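Local atomic coordinates of Serine/threonine/tyrosine-interacting protein (Homo sapiens, PDB entry 2R0B), a protein that is a catalytically inactive phosphatase that holds ERK1 and ERK2 in the nucleus and blocks assembly of the F-box protein FBXW7 into its SCF ubiquitin ligase. Residues Glu81-Ser86 and Ile109-Glu114; Arg4-Gln7 and Leu13-Gly16. All blocks are in the same frame, centred on the assembly; numbering follows the deposited sequence.

How the interactions relate
Both contacts belong to the dual-specificity phosphatase domain of this pseudophosphatase, a five-stranded mixed sheet with helices packed against it. Interaction 2 joins the N-terminal segment 4-7 to strand 13-16, at the side of the sheet where edge strand 7-10 runs. Interaction 1 pairs helices 76-88 and 103-116. Their centres lie about 16 Å apart, yet the two meet through Leu13 of strand 13-16. Leu13 CD2 packs 3.8 Å from Tyr111 CD2, and Leu13 CD1 lies 4.1 Å from Ile83 CD1, so the tyrosine and isoleucine that join the helices both rest on strand 13-16. Helix 103-116 also packs against interaction 2 nearer its start.

Interaction 1: Glu81-Ser86 and Ile109-Glu114; sequences EFIDGS and IAYIME
Tyr111 of helix 103-116 reaches across to Ile83 and Asp84 of helix 76-88, a helix-helix contact within the dual-specificity phosphatase fold. The two backbones come nearest at Ile83 and Tyr111, whose CA atoms are 8.1 Å apart, and the tyrosine ring fills the space between them. Its CG stands anti to the backbone N (chi1 179°), which sends the ring outward from its own helix. Ile83 lays its CG2 methyl over one face, offset toward the rim and 3.4 Å from Tyr111 CE1. This is a CH-pi contact, Ile83 CG2 being 3.7 Å from the centroid of the Tyr111 ring. The other branch of the isoleucine follows along the ring base, Ile83 CD1 lying 4.1 Å from Tyr111 CD1. Asp84 comes to the same ring from its edge, its carboxylate plane turned 63° from that of the ring. The main polar partner of this carboxylate is Lys80, one turn earlier on the same helix, which forms a salt bridge with OD2; the side chain of Lys80 also touches Tyr111. Asp84 OD1 lies in the ring plane, 3.3 Å from Tyr111 CE1 and equally far from Tyr111 OH, where any hydrogen bond is weak.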
# COMPACT_ATOMS: atom_id res chain seq x y z
N GLU A 81 -3.28 1.01 -11.26
CA GLU A 81 -2.52 1.43 -12.45
C GLU A 81 -1.03 1.60 -12.12
O GLU A 81 -0.17 1.10 -12.85
CB GLU A 81 -3.14 2.71 -13.04
CG GLU A 81 -2.32 3.43 -14.11
CD GLU A 81 -3.00 4.71 -14.60
OE1 GLU A 81 -3.38 5.56 -13.75
OE2 GLU A 81 -3.16 4.86 -15.83
N PHE A 82 -0.74 2.23 -10.99
CA PHE A 82 0.63 2.52 -10.58
C PHE A 82 1.41 1.22 -10.32
O PHE A 82 2.53 1.02 -10.83
CB PHE A 82 0.61 3.43 -9.34
CG PHE A 82 1.98 3.87 -8.85
CD1 PHE A 82 2.64 4.94 -9.44
CD2 PHE A 82 2.56 3.26 -7.75
CE1 PHE A 82 3.87 5.36 -8.99
CE2 PHE A 82 3.80 3.69 -7.27
CZ PHE A 82 4.45 4.75 -7.89
N ILE A 83 0.77 0.32 -9.58
CA ILE A 83 1.37 -0.95 -9.24
C ILE A 83 1.51 -1.81 -10.48
O ILE A 83 2.57 -2.38 -10.69
CB ILE A 83 0.59 -1.70 -8.16
CG1 ILE A 83 0.73 -0.97 -6.80
CG2 ILE A 83 1.09 -3.14 -8.03
CD1 ILE A 83 -0.34 -1.36 -5.78
N ASP A 84 0.47 -1.88 -11.32
CA ASP A 84 0.57 -2.66 -12.58
C ASP A 84 1.72 -2.19 -13.47
O ASP A 84 2.43 -3.00 -14.07
CB ASP A 84 -0.75 -2.63 -13.38
CG ASP A 84 -1.81 -3.55 -12.81
OD1 ASP A 84 -1.47 -4.53 -12.11
OD2 ASP A 84 -3.00 -3.31 -13.09
N GLY A 85 1.89 -0.88 -13.56
CA GLY A 85 2.86 -0.24 -14.40
C GLY A 85 4.25 -0.60 -13.97
O GLY A 85 5.10 -0.95 -14.80
N SER A 86 4.48 -0.59 -12.67
CA SER A 86 5.76 -1.00 -12.14
C SER A 86 6.03 -2.47 -12.40
O SER A 86 7.08 -2.84 -12.94
CB SER A 86 5.80 -0.77 -10.63
OG SER A 86 7.02 -1.22 -10.13
N ILE A 109 -4.69 -4.61 -0.16
CA ILE A 109 -5.84 -5.53 -0.26
C ILE A 109 -6.65 -5.25 -1.52
O ILE A 109 -7.11 -6.18 -2.17
CB ILE A 109 -6.70 -5.54 1.04
CG1 ILE A 109 -5.89 -6.26 2.16
CG2 ILE A 109 -8.10 -6.20 0.79
CD1 ILE A 109 -6.29 -5.96 3.62
N ALA A 110 -6.84 -3.98 -1.86
CA ALA A 110 -7.61 -3.66 -3.05
C ALA A 110 -6.95 -4.25 -4.30
O ALA A 110 -7.62 -4.82 -5.15
CB ALA A 110 -7.75 -2.15 -3.20
N TYR A 111 -5.62 -4.11 -4.36
CA TYR A 111 -4.85 -4.62 -5.47
C TYR A 111 -5.02 -6.13 -5.55
O TYR A 111 -5.24 -6.68 -6.63
CB TYR A 111 -3.36 -4.22 -5.37
CG TYR A 111 -2.56 -4.79 -6.51
CD1 TYR A 111 -2.55 -4.17 -7.77
CD2 TYR A 111 -1.91 -6.01 -6.37
CE1 TYR A 111 -1.85 -4.72 -8.84
CE2 TYR A 111 -1.21 -6.58 -7.43
CZ TYR A 111 -1.18 -5.93 -8.65
OH TYR A 111 -0.51 -6.55 -9.67
N ILE A 112 -4.96 -6.79 -4.39
CA ILE A 112 -5.03 -8.28 -4.35
C ILE A 112 -6.41 -8.79 -4.74
O ILE A 112 -6.54 -9.74 -5.53
CB ILE A 112 -4.64 -8.83 -2.97
CG1 ILE A 112 -3.16 -8.63 -2.75
CG2 ILE A 112 -5.05 -10.35 -2.85
CD1 ILE A 112 -2.73 -8.82 -1.30
N MET A 113 -7.45 -8.13 -4.22
CA MET A 113 -8.83 -8.50 -4.57
C MET A 113 -9.10 -8.47 -6.07
O MET A 113 -9.59 -9.46 -6.66
CB MET A 113 -9.83 -7.59 -3.83
CG MET A 113 -9.88 -7.83 -2.31
SD MET A 113 -10.95 -6.65 -1.44
CE MET A 113 -12.53 -6.94 -2.28
N GLU A 114 -8.76 -7.35 -6.71
CA GLU A 114 -9.02 -7.20 -8.12
C GLU A 114 -8.16 -8.09 -9.00
O GLU A 114 -8.65 -8.68 -9.97
CB GLU A 114 -8.85 -5.74 -8.53
CG GLU A 114 -9.34 -5.52 -9.93
CD GLU A 114 -9.54 -4.08 -10.27
OE1 GLU A 114 -9.05 -3.18 -9.53
OE2 GLU A 114 -10.19 -3.85 -11.32

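Interaction 2: Arg4-Gln7 and Leu13-Gly16; sequences REMQ and LFLG
Gln7 and Leu15 form an antiparallel hydrogen-bonded pair, with Gln7 N giving its hydrogen to Leu15 O at 3.0 Å and Leu15 N returning one to Gln7 O at 2.9 Å. The pair belongs to the hairpin of strands 7-10 and 13-16 at one side of the phosphatase domain's mixed sheet. Each acceptor also meets a neighbouring CA-H: Met6 CA approaches Leu15 O at 3.3 Å, and Phe14 CA takes the same place beside Gln7 O. Just before the strand, Met6 comes close to Gly16, their CA atoms 3.9 Å apart; a beta carbon on the glycine would clash with Met6 CB.

Met6 and Phe14 meet on one side of the hairpin. The methionine's CG sits between its backbone N and carbonyl carbon (chi1 72°), and the extended chain beyond carries the thioether to the phenylalanine. Met6 SD lies 4.8 Å from the centroid of the Phe14 ring in an oblique Met-aromatic contact, while Met6 CE reaches Phe14 CD1 at 4.0 Å. His32 and Leu94 touch both side chains, Leu94 from strand 93-96, the next strand of the sheet. An alanine in place of Met6 would probably leave this flank of the Phe14 ring without its sulfur and methyl neighbours and open a gap beside His32 and Leu94.

Gln7 and Leu15 direct their side chains to the other side of the sheet, where Leu15 packs on Ser104 and Val108 of helix 103-116. Gln7 OE1 accepts a hydrogen bond from Arg131 NH1.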
# COMPACT_ATOMS: atom_id res chain seq x y z
N ARG A 4 7.88 -2.81 12.51
CA ARG A 4 8.67 -1.66 12.03
C ARG A 4 9.51 -1.95 10.76
O ARG A 4 10.40 -1.18 10.41
CB ARG A 4 9.52 -1.06 13.16
CG ARG A 4 8.68 -0.57 14.35
CD ARG A 4 9.47 0.29 15.35
NE ARG A 4 9.67 1.66 14.87
CZ ARG A 4 8.78 2.65 15.01
NH1 ARG A 4 7.62 2.43 15.62
NH2 ARG A 4 9.04 3.85 14.53
N GLU A 5 9.20 -3.05 10.09
CA GLU A 5 9.84 -3.44 8.84
C GLU A 5 8.81 -3.79 7.77
O GLU A 5 7.63 -4.01 8.07
CB GLU A 5 10.81 -4.62 9.05
CG GLU A 5 10.17 -5.92 9.53
CD GLU A 5 11.20 -7.00 9.89
OE1 GLU A 5 12.40 -6.70 9.96
OE2 GLU A 5 10.80 -8.18 10.06
N MET A 6 9.27 -3.83 6.52
CA MET A 6 8.41 -4.18 5.38
C MET A 6 8.41 -5.69 5.11
O MET A 6 9.43 -6.37 5.31
CB MET A 6 8.81 -3.38 4.11
CG MET A 6 10.13 -3.80 3.43
SD MET A 6 10.58 -2.94 1.88
CE MET A 6 12.06 -3.87 1.38
N GLN A 7 7.26 -6.20 4.66
CA GLN A 7 7.13 -7.59 4.24
C GLN A 7 6.76 -7.69 2.77
O GLN A 7 5.97 -6.89 2.29
CB GLN A 7 6.06 -8.29 5.07
CG GLN A 7 6.54 -8.59 6.49
CD GLN A 7 6.27 -7.43 7.41
OE1 GLN A 7 5.20 -6.84 7.35
NE2 GLN A 7 7.22 -7.10 8.28
N LEU A 13 5.54 -6.95 -4.49
CA LEU A 13 4.71 -5.93 -3.79
C LEU A 13 4.94 -6.06 -2.31
O LEU A 13 4.65 -7.11 -1.73
CB LEU A 13 3.22 -6.11 -4.13
CG LEU A 13 2.22 -5.19 -3.43
CD1 LEU A 13 2.44 -3.74 -3.87
CD2 LEU A 13 0.77 -5.61 -3.70
N PHE A 14 5.47 -5.00 -1.70
CA PHE A 14 5.85 -4.98 -0.31
C PHE A 14 4.97 -4.00 0.45
O PHE A 14 4.49 -3.01 -0.12
CB PHE A 14 7.31 -4.52 -0.15
CG PHE A 14 8.33 -5.43 -0.79
CD1 PHE A 14 9.16 -6.22 0.01
CD2 PHE A 14 8.48 -5.49 -2.18
CE1 PHE A 14 10.13 -7.04 -0.56
CE2 PHE A 14 9.46 -6.33 -2.76
CZ PHE A 14 10.27 -7.11 -1.94
N LEU A 15 4.77 -4.28 1.74
CA LEU A 15 3.92 -3.45 2.61
C LEU A 15 4.67 -3.16 3.89
O LEU A 15 5.21 -4.07 4.51
CB LEU A 15 2.62 -4.20 2.93
CG LEU A 15 1.66 -3.61 3.98
CD1 LEU A 15 1.10 -2.24 3.61
CD2 LEU A 15 0.53 -4.58 4.33
N GLY A 16 4.69 -1.89 4.30
CA GLY A 16 5.52 -1.53 5.46
C GLY A 16 5.01 -0.28 6.16
O GLY A 16 4.10 0.37 5.66